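PDB 1JZT: hypothetical 27.5 kDa protein in SPX19-GCR2 intergenic region from Saccharomyces cerevisiae, which catalyses the epimerization of the R and S forms of NAD(P)HX, the hydrated, damaged form of NAD(P)H, so that both epimers can be repaired. Local coordinates for residues K154-V157 / E158-K162. Numbering follows the deposited sequence.
Sequences KGIV and EELCK
Lys154 to Val157 and Glu158 to Lys162 are successive turns of one alpha-helix, joined by four i to i+4 backbone hydrogen bonds: Glu158 N to Lys154 O, Glu159 N to Gly155 O, Leu160 N to Ile156 O and Cys161 N to Val157 O. They shorten from 3.2 Å between Glu158 N and Lys154 O to 2.9 Å between Cys161 N and Val157 O. On the solvent side, the side chains of Lys154 and Glu158, one turn apart, lie alongside each other and extend in a common direction. Glu158 OE2 lies 3.7 Å from Lys154 CG, beside the aliphatic part of the lysine, whereas Lys154 NZ stays 6.1 Å from that oxygen, too far for a salt bridge. The lysine amine makes a long, weak ion pair with Glu151, which also accepts a hydrogen bond from Gly155 N. Helix 153-163 is the crossover of a right-handed beta-alpha-beta unit between parallel strands 133-139 and 169-172, in the Rossmann-like core of the YjeF N-terminal domain. On its buried side, Ile156 CG2 meets Leu160 CD1 at 4.3 Å, one turn apart; Leu160 is close to Asp138, a predicted potassium ligand. Val157 approaches Thr176, another predicted ligand of that ion, and also touches Met149. With Val157 CG1 anti to the backbone N (chi1 171°), this methyl faces the next turn and packs against Cys161 SG at 4.1 Å. Glu159 CG, anti to its own carbonyl carbon (chi1 -64°), lies 3.3 Å from Gly155 O, while the carboxylate leads away from the first turn; with Ile156, Glu159 rests on Trp124 of a neighbouring loop.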
loop_
_atom_site.group_PDB
_atom_site.type_symbol
_atom_site.label_atom_id
_atom_site.label_comp_id
_atom_site.label_asym_id
_atom_site.label_seq_id
_atom_site.Cartn_x
_atom_site.Cartn_y
_atom_site.Cartn_z
ATOM N N LYS A 154 9.617 5.459 -13.064
ATOM C CA LYS A 154 10.396 6.638 -12.724
ATOM C C LYS A 154 9.531 7.868 -13.000
ATOM O O LYS A 154 9.321 8.699 -12.117
ATOM C CB LYS A 154 11.681 6.698 -13.555
ATOM C CG LYS A 154 12.659 7.766 -13.085
ATOM C CD LYS A 154 13.739 8.037 -14.121
ATOM C CE LYS A 154 14.538 6.786 -14.453
ATOM N NZ LYS A 154 15.585 7.067 -15.487
ATOM N N GLY A 155 9.014 7.964 -14.221
ATOM C CA GLY A 155 8.168 9.088 -14.590
ATOM C C GLY A 155 6.884 9.179 -13.783
ATOM O O GLY A 155 6.392 10.275 -13.516
ATOM N N ILE A 156 6.324 8.032 -13.408
ATOM C CA ILE A 156 5.097 8.015 -12.608
ATOM C C ILE A 156 5.344 8.708 -11.265
ATOM O O ILE A 156 4.558 9.550 -10.839
ATOM C CB ILE A 156 4.612 6.562 -12.346
ATOM C CG1 ILE A 156 4.303 5.860 -13.670
ATOM C CG2 ILE A 156 3.374 6.567 -11.450
ATOM C CD1 ILE A 156 3.243 6.527 -14.502
ATOM N N VAL A 157 6.444 8.347 -10.610
ATOM C CA VAL A 157 6.813 8.927 -9.320
ATOM C C VAL A 157 7.018 10.437 -9.450
ATOM O O VAL A 157 6.657 11.207 -8.555
ATOM C CB VAL A 157 8.105 8.271 -8.771
ATOM C CG1 VAL A 157 8.599 9.013 -7.542
ATOM C CG2 VAL A 157 7.831 6.809 -8.425
ATOM N N GLU A 158 7.600 10.857 -10.568
ATOM C CA GLU A 158 7.831 12.273 -10.818
ATOM C C GLU A 158 6.503 13.018 -10.867
ATOM O O GLU A 158 6.355 14.073 -10.248
ATOM C CB GLU A 158 8.585 12.464 -12.136
ATOM C CG GLU A 158 10.055 12.109 -12.051
ATOM C CD GLU A 158 10.748 12.167 -13.403
ATOM O OE1 GLU A 158 10.591 13.186 -14.117
ATOM O OE2 GLU A 158 11.456 11.196 -13.746
ATOM N N GLU A 159 5.539 12.464 -11.602
ATOM C CA GLU A 159 4.218 13.079 -11.727
ATOM C C GLU A 159 3.524 13.150 -10.371
ATOM O O GLU A 159 2.876 14.144 -10.050
ATOM C CB GLU A 159 3.336 12.290 -12.703
ATOM C CG GLU A 159 3.823 12.245 -14.153
ATOM C CD GLU A 159 3.923 13.619 -14.800
ATOM O OE1 GLU A 159 3.152 14.527 -14.421
ATOM O OE2 GLU A 159 4.767 13.788 -15.708
ATOM N N LEU A 160 3.656 12.089 -9.581
ATOM C CA LEU A 160 3.044 12.046 -8.253
ATOM C C LEU A 160 3.640 13.107 -7.332
ATOM O O LEU A 160 2.915 13.782 -6.602
ATOM C CB LEU A 160 3.233 10.659 -7.617
ATOM C CG LEU A 160 2.510 9.502 -8.312
ATOM C CD1 LEU A 160 2.768 8.190 -7.564
ATOM C CD2 LEU A 160 1.027 9.803 -8.366
ATOM N N CYS A 161 4.961 13.256 -7.365
ATOM C CA CYS A 161 5.618 14.241 -6.507
ATOM C C CYS A 161 5.180 15.670 -6.795
ATOM O O CYS A 161 5.185 16.515 -5.901
ATOM C CB CYS A 161 7.140 14.134 -6.639
ATOM S SG CYS A 161 7.835 12.653 -5.876
ATOM N N LYS A 162 4.802 15.942 -8.040
ATOM C CA LYS A 162 4.364 17.278 -8.417
ATOM C C LYS A 162 3.038 17.676 -7.769
ATOM O O LYS A 162 2.792 18.861 -7.535
ATOM C CB LYS A 162 4.248 17.378 -9.939
ATOM C CG LYS A 162 5.568 17.091 -10.643
ATOM C CD LYS A 162 5.416 16.954 -12.144
ATOM C CE LYS A 162 5.321 18.297 -12.822
ATOM N NZ LYS A 162 5.421 18.146 -14.306
#